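Local coordinates for protein RNA-dependent RNA Polymerase (Bombyx mori cytoplasmic polyhedrosis virus, PDB 6TZ0) that synthesises RNA on an RNA template, making fully conservative viral plus strands in transcription and complementary minus strands in genome replication, at residues L874-S879 and M890-D895. Sequence-based numbering, arbitrary orientation.
Sequences LLYDVS and MVLDDD
S879, which follows helix 873-878 in the chain, meets D893, the N-cap of helix 894-899, through a hydrogen bond between side chain and backbone. D893 N donates to S879 OG at 3.3 Å, nearly straight, with 166° at the hydrogen. Within the polymerase's C-terminal region the bond thus joins the chain just after one helix to the start of the next but one, helix 881-886 lying between them in sequence. The serine hydroxyl is gripped twice: with OG anti to the carbonyl carbon and beside its own N (chi1 -62°), S879 OG turns back along the helix and donates to L875 O at 2.9 Å, in the plane of that carbonyl. This inner bond fixes the rotation of the hydroxyl, leaving OG to accept from D893.

The D893 carboxylate performs a different task. Its CG stands anti to the backbone N (chi1 179°), and OD1 takes a weak capping bond from D895 N, while OD2 is held in a salt bridge by R853.

Beside this polar link, the buried side chains of L892 and Y876 make an apolar contact, crossing at a slant. L892 CD1 approaches the phenol ring at Y876 CE1, 3.6 Å away, and L892 CD2 comes within 4.2 Å of Y876 CZ, so that the leucine fork sits by the hydroxyl end of the ring. T1013, from a loop, touches both residues. The phenol oxygen nevertheless has a polar partner: Y876 OH is hydrogen-bonded to D1017 OD2, with L892 CD1 4.0 Å from that same OH.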
ATOM      1  N   LEU A 874      -0.469   5.687 -42.352  1.00 49.95           N
ATOM      2  CA  LEU A 874      -0.438   7.096 -42.732  1.00 49.95           C
ATOM      3  C   LEU A 874       0.614   7.366 -43.802  1.00 49.95           C
ATOM      4  O   LEU A 874       0.431   8.265 -44.632  1.00 49.95           O
ATOM      5  CB  LEU A 874      -0.187   7.960 -41.498  1.00 49.95           C
ATOM      6  CG  LEU A 874      -0.304   9.475 -41.666  1.00 49.95           C
ATOM      7  CD1 LEU A 874      -1.729   9.850 -42.023  1.00 49.95           C
ATOM      8  CD2 LEU A 874       0.155  10.190 -40.416  1.00 49.95           C
ATOM      9  N   LEU A 875       1.695   6.577 -43.814  1.00 53.38           N
ATOM     10  CA  LEU A 875       2.714   6.680 -44.857  1.00 53.38           C
ATOM     11  C   LEU A 875       2.140   6.389 -46.233  1.00 53.38           C
ATOM     12  O   LEU A 875       2.558   6.996 -47.225  1.00 53.38           O
ATOM     13  CB  LEU A 875       3.853   5.701 -44.581  1.00 53.38           C
ATOM     14  CG  LEU A 875       4.688   5.796 -43.310  1.00 53.38           C
ATOM     15  CD1 LEU A 875       5.636   4.609 -43.246  1.00 53.38           C
ATOM     16  CD2 LEU A 875       5.452   7.096 -43.265  1.00 53.38           C
ATOM     17  N   TYR A 876       1.187   5.470 -46.309  1.00 54.52           N
ATOM     18  CA  TYR A 876       0.549   5.110 -47.562  1.00 54.52           C
ATOM     19  C   TYR A 876      -0.649   5.989 -47.867  1.00 54.52           C
ATOM     20  O   TYR A 876      -0.958   6.215 -49.041  1.00 54.52           O
ATOM     21  CB  TYR A 876       0.129   3.644 -47.509  1.00 54.52           C
ATOM     22  CG  TYR A 876       1.300   2.700 -47.445  1.00 54.52           C
ATOM     23  CD1 TYR A 876       1.934   2.279 -48.603  1.00 54.52           C
ATOM     24  CD2 TYR A 876       1.791   2.255 -46.227  1.00 54.52           C
ATOM     25  CE1 TYR A 876       3.008   1.419 -48.553  1.00 54.52           C
ATOM     26  CE2 TYR A 876       2.870   1.401 -46.166  1.00 54.52           C
ATOM     27  CZ  TYR A 876       3.473   0.988 -47.334  1.00 54.52           C
ATOM     28  OH  TYR A 876       4.548   0.139 -47.294  1.00 54.52           O
ATOM     29  N   ASP A 877      -1.319   6.495 -46.831  1.00 53.94           N
ATOM     30  CA  ASP A 877      -2.431   7.417 -47.025  1.00 53.94           C
ATOM     31  C   ASP A 877      -1.949   8.747 -47.590  1.00 53.94           C
ATOM     32  O   ASP A 877      -2.635   9.356 -48.418  1.00 53.94           O
ATOM     33  CB  ASP A 877      -3.163   7.623 -45.697  1.00 53.94           C
ATOM     34  CG  ASP A 877      -4.533   8.249 -45.866  1.00 53.94           C
ATOM     35  OD1 ASP A 877      -4.976   8.453 -47.013  1.00 53.94           O
ATOM     36  OD2 ASP A 877      -5.174   8.550 -44.837  1.00 53.94           O
ATOM     37  N   VAL A 878      -0.766   9.209 -47.169  1.00 55.00           N
ATOM     38  CA  VAL A 878      -0.195  10.418 -47.763  1.00 55.00           C
ATOM     39  C   VAL A 878       0.219  10.162 -49.215  1.00 55.00           C
ATOM     40  O   VAL A 878       0.106  11.050 -50.070  1.00 55.00           O
ATOM     41  CB  VAL A 878       0.967  10.921 -46.877  1.00 55.00           C
ATOM     42  CG1 VAL A 878       1.717  12.071 -47.511  1.00 55.00           C
ATOM     43  CG2 VAL A 878       0.429  11.391 -45.550  1.00 55.00           C
ATOM     44  N   SER A 879       0.596   8.926 -49.542  1.00 57.77           N
ATOM     45  CA  SER A 879       1.028   8.546 -50.881  1.00 57.77           C
ATOM     46  C   SER A 879      -0.129   8.299 -51.862  1.00 57.77           C
ATOM     47  O   SER A 879       0.120   7.683 -52.906  1.00 57.77           O
ATOM     48  CB  SER A 879       1.908   7.297 -50.809  1.00 57.77           C
ATOM     49  OG  SER A 879       3.080   7.548 -50.060  1.00 57.77           O
ATOM     50  N   MET A 890       2.926  -0.194 -55.760  1.00 63.65           N
ATOM     51  CA  MET A 890       3.203  -0.111 -54.333  1.00 63.65           C
ATOM     52  C   MET A 890       4.281   0.915 -54.011  1.00 63.65           C
ATOM     53  O   MET A 890       5.013   0.744 -53.031  1.00 63.65           O
ATOM     54  CB  MET A 890       3.605  -1.480 -53.786  1.00 63.65           C
ATOM     55  CG  MET A 890       2.485  -2.505 -53.745  1.00 63.65           C
ATOM     56  SD  MET A 890       3.035  -4.074 -53.049  1.00 63.65           S
ATOM     57  CE  MET A 890       1.548  -5.055 -53.187  1.00 63.65           C
ATOM     58  N   VAL A 891       4.414   1.917 -54.863  1.00 63.94           N
ATOM     59  CA  VAL A 891       5.466   2.884 -54.675  1.00 63.94           C
ATOM     60  C   VAL A 891       5.087   3.994 -53.728  1.00 63.94           C
ATOM     61  O   VAL A 891       4.154   4.763 -53.965  1.00 63.94           O
ATOM     62  CB  VAL A 891       5.898   3.493 -56.022  1.00 63.94           C
ATOM     63  CG1 VAL A 891       6.876   4.637 -55.802  1.00 63.94           C
ATOM     64  CG2 VAL A 891       6.507   2.420 -56.910  1.00 63.94           C
ATOM     65  N   LEU A 892       5.791   4.034 -52.602  1.00 62.38           N
ATOM     66  CA  LEU A 892       5.599   5.110 -51.651  1.00 62.38           C
ATOM     67  C   LEU A 892       6.187   6.311 -52.362  1.00 62.38           C
ATOM     68  O   LEU A 892       7.225   6.205 -53.017  1.00 62.38           O
ATOM     69  CB  LEU A 892       6.360   4.854 -50.353  1.00 62.38           C
ATOM     70  CG  LEU A 892       5.852   3.711 -49.479  1.00 62.38           C
ATOM     71  CD1 LEU A 892       6.129   2.375 -50.148  1.00 62.38           C
ATOM     72  CD2 LEU A 892       6.471   3.766 -48.091  1.00 62.38           C
ATOM     73  N   ASP A 893       5.536   7.458 -52.259  1.00 62.28           N
ATOM     74  CA  ASP A 893       6.068   8.624 -52.929  1.00 62.28           C
ATOM     75  C   ASP A 893       7.088   9.136 -51.949  1.00 62.28           C
ATOM     76  O   ASP A 893       6.754   9.913 -51.064  1.00 62.28           O
ATOM     77  CB  ASP A 893       4.969   9.663 -53.136  1.00 62.28           C
ATOM     78  CG  ASP A 893       5.475  10.919 -53.815  1.00 62.28           C
ATOM     79  OD1 ASP A 893       6.566  10.872 -54.417  1.00 62.28           O
ATOM     80  OD2 ASP A 893       4.780  11.955 -53.749  1.00 62.28           O
ATOM     81  N   ASP A 894       8.343   8.713 -52.098  1.00 65.58           N
ATOM     82  CA  ASP A 894       9.324   9.164 -51.118  1.00 65.58           C
ATOM     83  C   ASP A 894       9.635  10.656 -51.210  1.00 65.58           C
ATOM     84  O   ASP A 894      10.169  11.220 -50.250  1.00 65.58           O
ATOM     85  CB  ASP A 894      10.607   8.352 -51.280  1.00 65.58           C
ATOM     86  CG  ASP A 894      10.432   6.911 -50.864  1.00 65.58           C
ATOM     87  OD1 ASP A 894       9.647   6.656 -49.929  1.00 65.58           O
ATOM     88  OD2 ASP A 894      11.059   6.028 -51.484  1.00 65.58           O
ATOM     89  N   ASP A 895       9.310  11.305 -52.327  1.00 64.31           N
ATOM     90  CA  ASP A 895       9.573  12.736 -52.460  1.00 64.31           C
ATOM     91  C   ASP A 895       8.636  13.547 -51.572  1.00 64.31           C
ATOM     92  O   ASP A 895       9.076  14.440 -50.836  1.00 64.31           O
ATOM     93  CB  ASP A 895       9.427  13.147 -53.926  1.00 64.31           C
ATOM     94  CG  ASP A 895      10.005  14.523 -54.222  1.00 64.31           C
ATOM     95  OD1 ASP A 895      10.572  15.171 -53.315  1.00 64.31           O
ATOM     96  OD2 ASP A 895       9.884  14.964 -55.383  1.00 64.31           O
TER